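Local coordinates for 6-phosphogluconate dehydrogenase (Pseudomonas syringae, PDB 5U5G), which probably reduces the ketone of (2-oxopropyl)phosphonic acid with NADPH as hydride donor, a step of fosfomycin biosynthesis in pseudomonads, at residues N176-S181 / T260-T265; S215-V220 / S232-G237. All blocks are in the same frame, centred on the assembly; numbering follows the deposited sequence.

Contact 1: N176-S181 / T260-T265; sequences NNLAES and TLAMTT. With 7VD ((2-oxopropyl)phosphonic acid), chain F.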
ATOM      1  N   ASN A 176       9.093   5.540   6.310  1.00 17.53           N
ATOM      2  CA  ASN A 176       8.659   4.803   5.128  1.00 19.89           C
ATOM      3  C   ASN A 176       8.629   3.303   5.399  1.00 20.08           C
ATOM      4  O   ASN A 176       7.652   2.614   5.062  1.00 16.74           O
ATOM      5  CB  ASN A 176       9.585   5.109   3.954  1.00 19.19           C
ATOM      6  CG  ASN A 176       9.313   4.224   2.766  1.00 20.02           C
ATOM      7  OD1 ASN A 176       8.418   4.514   1.968  1.00 20.13           O
ATOM      8  ND2 ASN A 176      10.082   3.134   2.635  1.00 18.54           N
ATOM      9  N   ASN A 177       9.680   2.792   6.047  1.00 18.46           N
ATOM     10  CA  ASN A 177       9.823   1.355   6.245  1.00 20.63           C
ATOM     11  C   ASN A 177       8.929   0.825   7.352  1.00 19.02           C
ATOM     12  O   ASN A 177       8.542  -0.346   7.314  1.00 19.91           O
ATOM     13  CB  ASN A 177      11.282   1.015   6.527  1.00 19.41           C
ATOM     14  CG  ASN A 177      12.092   0.932   5.264  1.00 21.07           C
ATOM     15  OD1 ASN A 177      11.839   1.676   4.307  1.00 19.32           O
ATOM     16  ND2 ASN A 177      13.044   0.010   5.231  1.00 21.04           N
ATOM     17  N   LEU A 178       8.606   1.659   8.343  1.00 19.01           N
ATOM     18  CA  LEU A 178       7.562   1.304   9.296  1.00 19.92           C
ATOM     19  C   LEU A 178       6.243   1.045   8.582  1.00 18.11           C
ATOM     20  O   LEU A 178       5.507   0.117   8.939  1.00 17.61           O
ATOM     21  CB  LEU A 178       7.385   2.421  10.318  1.00 19.17           C
ATOM     22  CG  LEU A 178       7.123   2.113  11.793  1.00 25.72           C
ATOM     23  CD1 LEU A 178       6.393   3.284  12.456  1.00 22.79           C
ATOM     24  CD2 LEU A 178       6.448   0.790  12.081  1.00 17.70           C
ATOM     25  N   ALA A 179       5.911   1.879   7.589  1.00 17.95           N
ATOM     26  CA  ALA A 179       4.676   1.672   6.825  1.00 17.82           C
ATOM     27  C   ALA A 179       4.759   0.418   5.961  1.00 20.46           C
ATOM     28  O   ALA A 179       3.766  -0.305   5.807  1.00 18.68           O
ATOM     29  CB  ALA A 179       4.377   2.899   5.960  1.00 18.51           C
ATOM     30  N   GLU A 180       5.938   0.150   5.382  1.00 22.38           N
ATOM     31  CA  GLU A 180       6.172  -1.122   4.701  1.00 20.50           C
ATOM     32  C   GLU A 180       5.826  -2.286   5.609  1.00 18.42           C
ATOM     33  O   GLU A 180       5.115  -3.219   5.213  1.00 20.41           O
ATOM     34  CB  GLU A 180       7.643  -1.241   4.289  1.00 19.50           C
ATOM     35  CG  GLU A 180       8.124  -0.197   3.312  1.00 17.90           C
ATOM     36  CD  GLU A 180       9.564  -0.430   2.879  1.00 20.70           C
ATOM     37  OE1 GLU A 180      10.274  -1.177   3.579  1.00 17.15           O
ATOM     38  OE2 GLU A 180       9.979   0.146   1.842  1.00 19.64           O
ATOM     39  N   SER A 181       6.358  -2.248   6.831  1.00 18.13           N
ATOM     40  CA  SER A 181       6.226  -3.360   7.760  1.00 18.87           C
ATOM     41  C   SER A 181       4.767  -3.600   8.113  1.00 18.96           C
ATOM     42  O   SER A 181       4.314  -4.750   8.177  1.00 17.34           O
ATOM     43  CB  SER A 181       7.053  -3.082   9.017  1.00 19.13           C
ATOM     44  OG  SER A 181       8.376  -2.685   8.676  1.00 22.68           O
ATOM     45  N   THR A 260       3.869  -0.269  16.978  1.00 21.38           N
ATOM     46  CA  THR A 260       4.414  -1.143  18.009  1.00 22.70           C
ATOM     47  C   THR A 260       4.122  -2.612  17.703  1.00 23.24           C
ATOM     48  O   THR A 260       4.968  -3.481  17.947  1.00 22.48           O
ATOM     49  CB  THR A 260       3.864  -0.732  19.382  1.00 27.33           C
ATOM     50  OG1 THR A 260       4.462   0.519  19.779  1.00 27.95           O
ATOM     51  CG2 THR A 260       4.193  -1.768  20.428  1.00 33.81           C
ATOM     52  N   LEU A 261       2.946  -2.909  17.141  1.00 20.98           N
ATOM     53  CA  LEU A 261       2.659  -4.287  16.734  1.00 21.14           C
ATOM     54  C   LEU A 261       3.614  -4.752  15.640  1.00 22.05           C
ATOM     55  O   LEU A 261       4.090  -5.895  15.666  1.00 22.44           O
ATOM     56  CB  LEU A 261       1.205  -4.424  16.273  1.00 20.67           C
ATOM     57  CG  LEU A 261       0.737  -5.844  15.935  1.00 23.25           C
ATOM     58  CD1 LEU A 261       0.894  -6.810  17.121  1.00 22.71           C
ATOM     59  CD2 LEU A 261      -0.719  -5.780  15.480  1.00 20.38           C
ATOM     60  N   ALA A 262       3.929  -3.871  14.687  1.00 19.96           N
ATOM     61  CA  ALA A 262       4.861  -4.236  13.623  1.00 19.74           C
ATOM     62  C   ALA A 262       6.255  -4.531  14.174  1.00 19.21           C
ATOM     63  O   ALA A 262       6.919  -5.469  13.725  1.00 19.91           O
ATOM     64  CB  ALA A 262       4.921  -3.128  12.574  1.00 20.74           C
ATOM     65  N   MET A 263       6.709  -3.752  15.155  1.00 20.21           N
ATOM     66  CA  MET A 263       8.011  -4.011  15.768  1.00 21.07           C
ATOM     67  C   MET A 263       8.031  -5.367  16.473  1.00 26.69           C
ATOM     68  O   MET A 263       8.940  -6.176  16.257  1.00 26.40           O
ATOM     69  CB  MET A 263       8.364  -2.886  16.745  1.00 20.21           C
ATOM     70  CG  MET A 263       8.327  -1.536  16.094  1.00 21.59           C
ATOM     71  SD  MET A 263       8.207  -0.156  17.240  1.00 24.45           S
ATOM     72  CE  MET A 263       8.108   1.189  16.068  1.00 22.36           C
ATOM     73  N   THR A 264       7.030  -5.637  17.322  1.00 24.32           N
ATOM     74  CA  THR A 264       7.018  -6.908  18.037  1.00 26.23           C
ATOM     75  C   THR A 264       6.822  -8.083  17.080  1.00 25.57           C
ATOM     76  O   THR A 264       7.477  -9.120  17.230  1.00 25.79           O
ATOM     77  CB  THR A 264       5.937  -6.915  19.117  1.00 26.86           C
ATOM     78  OG1 THR A 264       4.653  -6.751  18.504  1.00 37.60           O
ATOM     79  CG2 THR A 264       6.156  -5.782  20.099  1.00 29.47           C
ATOM     80  N   THR A 265       5.941  -7.935  16.081  1.00 20.71           N
ATOM     81  CA  THR A 265       5.635  -9.049  15.187  1.00 22.80           C
ATOM     82  C   THR A 265       6.876  -9.524  14.441  1.00 24.61           C
ATOM     83  O   THR A 265       7.159 -10.728  14.380  1.00 23.75           O
ATOM     84  CB  THR A 265       4.541  -8.666  14.179  1.00 23.06           C
ATOM     85  OG1 THR A 265       3.323  -8.330  14.862  1.00 20.10           O
ATOM     86  CG2 THR A 265       4.265  -9.834  13.237  1.00 24.26           C
TER
HETATM   87  P1  7VD F 302      12.645  -1.405   0.387  1.00 22.86           P
HETATM   88  C1  7VD F 302      13.489  -2.583   1.479  1.00 25.91           C
HETATM   89  O2  7VD F 302      12.354  -0.065   1.022  1.00 21.90           O
HETATM   90  O3  7VD F 302      13.392  -1.207  -0.911  1.00 20.55           O
HETATM   91  O4  7VD F 302      11.362  -2.159   0.138  1.00 26.38           O
HETATM   92  C6  7VD F 302      14.023  -2.034   2.778  1.00 28.38           C
HETATM   93  O7  7VD F 302      14.493  -0.898   2.847  1.00 26.91           O
HETATM   94  C8  7VD F 302      13.938  -2.958   3.961  1.00 29.09           C

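Contact 2: S215-V220 / S232-G237; sequences SAYMDV and SNVSLG. With 7VD ((2-oxopropyl)phosphonic acid), chain F; NAP (NADP nicotinamide-adenine-dinucleotide phosphate), chain E.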
ATOM      1  N   SER A 215      -0.805  -2.139  -2.405  1.00 19.16           N
ATOM      2  CA  SER A 215       0.362  -1.469  -1.841  1.00 20.65           C
ATOM      3  C   SER A 215       1.594  -2.103  -2.463  1.00 22.87           C
ATOM      4  O   SER A 215       1.551  -3.245  -2.933  1.00 19.58           O
ATOM      5  CB  SER A 215       0.427  -1.577  -0.308  1.00 18.69           C
ATOM      6  OG  SER A 215       0.720  -2.898   0.137  1.00 20.05           O
ATOM      7  N   ALA A 216       2.690  -1.341  -2.469  1.00 20.63           N
ATOM      8  CA  ALA A 216       3.970  -1.896  -2.895  1.00 21.78           C
ATOM      9  C   ALA A 216       4.289  -3.201  -2.164  1.00 22.06           C
ATOM     10  O   ALA A 216       4.765  -4.169  -2.780  1.00 20.94           O
ATOM     11  CB  ALA A 216       5.082  -0.862  -2.680  1.00 21.51           C
ATOM     12  N   TYR A 217       3.998  -3.273  -0.860  1.00 18.01           N
ATOM     13  CA  TYR A 217       4.344  -4.487  -0.130  1.00 18.25           C
ATOM     14  C   TYR A 217       3.279  -5.572  -0.188  1.00 20.10           C
ATOM     15  O   TYR A 217       3.599  -6.736   0.093  1.00 19.48           O
ATOM     16  CB  TYR A 217       4.709  -4.165   1.328  1.00 18.62           C
ATOM     17  CG  TYR A 217       6.214  -4.121   1.433  1.00 22.76           C
ATOM     18  CD1 TYR A 217       6.924  -3.004   0.984  1.00 18.49           C
ATOM     19  CD2 TYR A 217       6.939  -5.234   1.872  1.00 19.89           C
ATOM     20  CE1 TYR A 217       8.324  -2.974   1.024  1.00 19.68           C
ATOM     21  CE2 TYR A 217       8.338  -5.209   1.924  1.00 20.37           C
ATOM     22  CZ  TYR A 217       9.025  -4.075   1.492  1.00 23.53           C
ATOM     23  OH  TYR A 217      10.411  -4.042   1.534  1.00 20.60           O
ATOM     24  N   MET A 218       2.035  -5.235  -0.546  1.00 19.79           N
ATOM     25  CA  MET A 218       1.102  -6.272  -0.979  1.00 16.97           C
ATOM     26  C   MET A 218       1.637  -6.999  -2.212  1.00 18.10           C
ATOM     27  O   MET A 218       1.567  -8.232  -2.296  1.00 18.34           O
ATOM     28  CB  MET A 218      -0.275  -5.663  -1.267  1.00 17.11           C
ATOM     29  CG  MET A 218      -1.262  -6.619  -1.967  1.00 15.40           C
ATOM     30  SD  MET A 218      -1.794  -8.094  -1.050  1.00 18.84           S
ATOM     31  CE  MET A 218      -2.987  -7.366   0.093  1.00 15.62           C
ATOM     32  N   ASP A 219       2.191  -6.245  -3.173  1.00 20.13           N
ATOM     33  CA  ASP A 219       2.867  -6.862  -4.316  1.00 22.05           C
ATOM     34  C   ASP A 219       3.967  -7.812  -3.856  1.00 23.47           C
ATOM     35  O   ASP A 219       4.079  -8.938  -4.354  1.00 22.46           O
ATOM     36  CB  ASP A 219       3.449  -5.790  -5.239  1.00 17.86           C
ATOM     37  CG  ASP A 219       2.373  -4.978  -5.951  1.00 27.61           C
ATOM     38  OD1 ASP A 219       1.187  -5.390  -5.944  1.00 26.48           O
ATOM     39  OD2 ASP A 219       2.718  -3.918  -6.512  1.00 29.26           O
ATOM     40  N   VAL A 220       4.790  -7.373  -2.895  1.00 19.90           N
ATOM     41  CA  VAL A 220       5.849  -8.235  -2.375  1.00 23.09           C
ATOM     42  C   VAL A 220       5.254  -9.523  -1.816  1.00 21.76           C
ATOM     43  O   VAL A 220       5.722 -10.624  -2.117  1.00 22.09           O
ATOM     44  CB  VAL A 220       6.678  -7.492  -1.312  1.00 23.67           C
ATOM     45  CG1 VAL A 220       7.642  -8.460  -0.633  1.00 21.13           C
ATOM     46  CG2 VAL A 220       7.437  -6.338  -1.951  1.00 19.60           C
ATOM     47  N   SER A 232      12.254 -12.407  -1.333  1.00 21.88           N
ATOM     48  CA  SER A 232      12.013 -10.988  -1.559  1.00 21.86           C
ATOM     49  C   SER A 232      13.283 -10.173  -1.380  1.00 23.96           C
ATOM     50  O   SER A 232      13.260  -8.953  -1.596  1.00 20.64           O
ATOM     51  CB  SER A 232      10.907 -10.465  -0.632  1.00 19.87           C
ATOM     52  OG  SER A 232      11.301 -10.441   0.723  1.00 21.15           O
ATOM     53  N   ASN A 233      14.382 -10.838  -1.000  1.00 24.33           N
ATOM     54  CA  ASN A 233      15.715 -10.234  -0.850  1.00 26.13           C
ATOM     55  C   ASN A 233      15.757  -9.163   0.239  1.00 25.21           C
ATOM     56  O   ASN A 233      16.592  -8.252   0.205  1.00 24.86           O
ATOM     57  CB  ASN A 233      16.223  -9.676  -2.181  1.00 22.98           C
ATOM     58  CG  ASN A 233      16.767 -10.760  -3.087  1.00 24.51           C
ATOM     59  OD1 ASN A 233      16.282 -10.965  -4.201  1.00 27.05           O
ATOM     60  ND2 ASN A 233      17.777 -11.462  -2.610  1.00 20.75           N
ATOM     61  N   VAL A 234      14.857  -9.262   1.215  1.00 22.10           N
ATOM     62  CA  VAL A 234      14.968  -8.523   2.456  1.00 22.84           C
ATOM     63  C   VAL A 234      14.951  -9.536   3.588  1.00 21.46           C
ATOM     64  O   VAL A 234      13.935 -10.205   3.822  1.00 22.23           O
ATOM     65  CB  VAL A 234      13.854  -7.490   2.633  1.00 22.98           C
ATOM     66  CG1 VAL A 234      14.121  -6.680   3.900  1.00 24.29           C
ATOM     67  CG2 VAL A 234      13.764  -6.577   1.413  1.00 23.08           C
ATOM     68  N   SER A 235      16.066  -9.642   4.301  1.00 21.55           N
ATOM     69  CA  SER A 235      16.135 -10.539   5.441  1.00 23.30           C
ATOM     70  C   SER A 235      15.395  -9.959   6.640  1.00 19.40           C
ATOM     71  O   SER A 235      15.173  -8.746   6.753  1.00 22.62           O
ATOM     72  CB  SER A 235      17.587 -10.802   5.834  1.00 22.34           C
ATOM     73  OG  SER A 235      18.137  -9.632   6.414  1.00 22.76           O
ATOM     74  N   LEU A 236      15.035 -10.844   7.562  1.00 21.98           N
ATOM     75  CA  LEU A 236      14.457 -10.378   8.815  1.00 21.38           C
ATOM     76  C   LEU A 236      15.456  -9.554   9.612  1.00 24.14           C
ATOM     77  O   LEU A 236      15.055  -8.661  10.364  1.00 23.91           O
ATOM     78  CB  LEU A 236      13.955 -11.556   9.638  1.00 20.70           C
ATOM     79  CG  LEU A 236      12.661 -12.219   9.137  1.00 22.98           C
ATOM     80  CD1 LEU A 236      12.506 -13.609   9.744  1.00 23.55           C
ATOM     81  CD2 LEU A 236      11.442 -11.371   9.444  1.00 21.70           C
ATOM     82  N   GLY A 237      16.754  -9.832   9.455  1.00 23.27           N
ATOM     83  CA  GLY A 237      17.761  -9.006  10.101  1.00 25.37           C
ATOM     84  C   GLY A 237      17.692  -7.557   9.658  1.00 26.06           C
ATOM     85  O   GLY A 237      17.728  -6.638  10.485  1.00 21.08           O
TER
HETATM   86  P1  7VD F 302      12.645  -1.405   0.387  1.00 22.86           P
HETATM   87  C1  7VD F 302      13.489  -2.583   1.479  1.00 25.91           C
HETATM   88  O2  7VD F 302      12.354  -0.065   1.022  1.00 21.90           O
HETATM   89  O3  7VD F 302      13.392  -1.207  -0.911  1.00 20.55           O
HETATM   90  O4  7VD F 302      11.362  -2.159   0.138  1.00 26.38           O
HETATM   91  C6  7VD F 302      14.023  -2.034   2.778  1.00 28.38           C
HETATM   92  O7  7VD F 302      14.493  -0.898   2.847  1.00 26.91           O
HETATM   93  C8  7VD F 302      13.938  -2.958   3.961  1.00 29.09           C
HETATM   94  PA  NAP E 301      22.779  -7.813   3.534  1.00 21.92           P
HETATM   95  O1A NAP E 301      22.594  -8.455   4.859  1.00 21.47           O
HETATM   96  O2A NAP E 301      22.354  -8.513   2.266  1.00 22.98           O
HETATM   97  O5B NAP E 301      24.363  -7.349   3.352  1.00 26.10           O
HETATM   98  C5B NAP E 301      24.724  -6.631   4.507  1.00 21.06           C
HETATM   99  C4B NAP E 301      26.063  -5.932   4.187  1.00 23.90           C
HETATM  100  O4B NAP E 301      26.599  -5.284   5.340  1.00 21.02           O
HETATM  101  C3B NAP E 301      27.095  -6.995   3.663  1.00 22.98           C
HETATM  102  O3B NAP E 301      27.934  -6.389   2.728  1.00 25.37           O
HETATM  103  C2B NAP E 301      27.906  -7.258   4.947  1.00 23.98           C
HETATM  104  O2B NAP E 301      29.181  -7.634   4.753  1.00 19.87           O
HETATM  105  C1B NAP E 301      27.913  -5.783   5.516  1.00 21.23           C
HETATM  106  N9A NAP E 301      28.248  -5.834   6.926  1.00 21.84           N
HETATM  107  C8A NAP E 301      27.420  -6.126   8.029  1.00 23.29           C
HETATM  108  N7A NAP E 301      28.091  -6.115   9.214  1.00 22.40           N
HETATM  109  C5A NAP E 301      29.408  -5.811   8.842  1.00 21.52           C
HETATM  110  C6A NAP E 301      30.590  -5.656   9.588  1.00 24.38           C
HETATM  111  N6A NAP E 301      30.585  -5.797  10.954  1.00 24.03           N
HETATM  112  N1A NAP E 301      31.772  -5.364   8.988  1.00 25.97           N
HETATM  113  C2A NAP E 301      31.730  -5.231   7.626  1.00 21.60           C
HETATM  114  N3A NAP E 301      30.692  -5.341   6.784  1.00 22.32           N
HETATM  115  C4A NAP E 301      29.521  -5.637   7.426  1.00 22.05           C
HETATM  116  O3  NAP E 301      21.876  -6.467   3.799  1.00 24.01           O
HETATM  117  PN  NAP E 301      21.210  -5.836   2.488  1.00 20.74           P
HETATM  118  O1N NAP E 301      22.164  -5.644   1.375  1.00 23.16           O
HETATM  119  O2N NAP E 301      19.771  -6.258   2.285  1.00 18.50           O
HETATM  120  O5D NAP E 301      20.923  -4.201   3.025  1.00 23.44           O
HETATM  121  C5D NAP E 301      22.053  -3.448   2.994  1.00 21.02           C
HETATM  122  C4D NAP E 301      21.628  -2.020   3.282  1.00 23.07           C
HETATM  123  O4D NAP E 301      20.660  -1.585   2.292  1.00 24.57           O
HETATM  124  C3D NAP E 301      20.893  -1.967   4.687  1.00 21.37           C
HETATM  125  O3D NAP E 301      21.229  -0.764   5.318  1.00 22.13           O
HETATM  126  C2D NAP E 301      19.428  -1.992   4.308  1.00 21.09           C
HETATM  127  O2D NAP E 301      18.603  -1.319   5.224  1.00 24.18           O
HETATM  128  C1D NAP E 301      19.481  -1.178   2.974  1.00 23.85           C
HETATM  129  N1N NAP E 301      18.354  -1.489   2.118  1.00 24.78           N
HETATM  130  C2N NAP E 301      18.069  -2.818   1.705  1.00 24.72           C
HETATM  131  C3N NAP E 301      17.030  -3.031   0.825  1.00 25.22           C
HETATM  132  C7N NAP E 301      16.726  -4.384   0.350  1.00 25.77           C
HETATM  133  O7N NAP E 301      15.836  -4.617  -0.470  1.00 26.45           O
HETATM  134  N7N NAP E 301      17.492  -5.451   0.786  1.00 25.78           N
HETATM  135  C4N NAP E 301      16.213  -1.897   0.264  1.00 24.89           C
HETATM  136  C5N NAP E 301      16.586  -0.578   0.777  1.00 21.95           C
HETATM  137  C6N NAP E 301      17.577  -0.416   1.653  1.00 22.90           C
HETATM  138  P2B NAP E 301      29.428  -9.447   4.493  1.00 21.74           P
HETATM  139  O1X NAP E 301      28.922  -9.541   3.087  1.00 20.99           O
HETATM  140  O2X NAP E 301      30.938  -9.599   4.696  1.00 20.24           O
HETATM  141  O3X NAP E 301      28.534  -9.977   5.588  1.00 22.37           O

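Contact 1: N176-S181 / T260-T265
Ser181 of helix 168-196 meets Ala262 of helix 257-273 through their CB atoms, 4.1 Å apart where the two helices' backbones come nearest, with local axes 9.6 Å apart and crossing at 72°. Beside them the branched end of Leu178 reaches across, its CD2 lying 4.2 Å from Ala262 CB and also against the terminal CE of Met263. Alanine suits the crossing point because its single methyl lets another helix come near, while the long, unbranched methionine fills in at the flank. A serine hydroxyl on this apolar face needs a partner, and chi1 of -50° sets OG anti to the carbonyl carbon and folds it back on its own helix. There it bonds to Asn177 O at 2.7 Å, approaching from the opposite face of that carbonyl to Ser181 N, and CB is left to do the packing. Leu243 of helix 236-247 touches both Leu178 and Ser181.

On another side of helix 168-196 the polar residues line the (2-oxopropyl)phosphonic acid site. Asn177 ND2 gives a nearly straight bond (163°) to the ketone oxygen O7 of the ligand, and Glu180 OE2 lies beside phosphonate oxygen O2. Behind them Asn176 ND2 donates to Asn177 OD1 in the plane of both amides, and Lys173 also binds that oxygen. With OD1 accepting, the amide of Asn177 is fixed with its NH2 toward the ketone. A donor placed on O7 would polarise the carbonyl, which is consistent with a site that prepares it for hydride attack.

Contact 2: S215-V220 / S232-G237
Val220 and Ser232 touch where the two segments come nearest, CG1 of the valine resting 3.8 Å from CB of the serine. Both valine branches are used. CG1 stands anti to the backbone N (chi1 172°) and faces Ser232, while CG2 sits over the centre of the Tyr217 ring, 4.0 Å above its plane. Ser232 turns its hydroxyl to Asp278 and Gln279, so a small residue with one apolar atom to offer fits here.

The ring, steadied on that face by Val220, points its phenol edge at the phosphonate. Tyr217 OH donates to phosphonate oxygen O4 at 2.5 Å, with O4 lying in the ring plane. The same hydroxyl is bonded to Arg239 and passes 4.2 Å from Val234 CG2. Tyrosine combines the flat surface for packing with a hydroxyl far enough out to reach the anion.

Val234 touches both ligands, one with each methyl branch: CG1 meets the ligand methyl C8 at 3.7 Å, and CG2 lies against the nicotinamide carboxamide at O7N. That carboxamide is held by its nitrogen N7N, which donates almost straight (166°) to Asn233 O. Asn233 has left-handed backbone angles, a conformation asparagine tolerates well. In this setting NAP C4N of the nicotinamide is 3.3 Å from 7VD C6, the ketone carbon, a separation consistent with hydride transfer between them.

Ser215 begins helix 216-226 as its N-cap, accepting from Met218 N, and Ser235 caps helix 236-247 in the same way through Val238 N. Tyr217 and Met218 pack on helix 168-196, Leu236 packs on helix 257-273, and Arg212 of the second subunit covers Tyr217 and Val220.

The centres of the two contacts lie 12 Å apart, in the helical part of the chain that follows the nucleotide-binding sheet. Along the sequence, contact 2 falls between the two halves of contact 1, so helix 168-196 comes first, then helices 216-226 and 236-247, and last helix 257-273. They meet directly where Glu180 CD packs 3.4 Å from Tyr217 CE1. Contact 1 approaches the phosphonate ligand from the long helix, whereas contact 2 also reaches the nicotinamide. Arg239 of helix 236-247 ties them together through a salt bridge to Glu180, besides its bond in contact 2. Arg212 of the second subunit binds the phosphonate too, consistent with a site formed in the dimer.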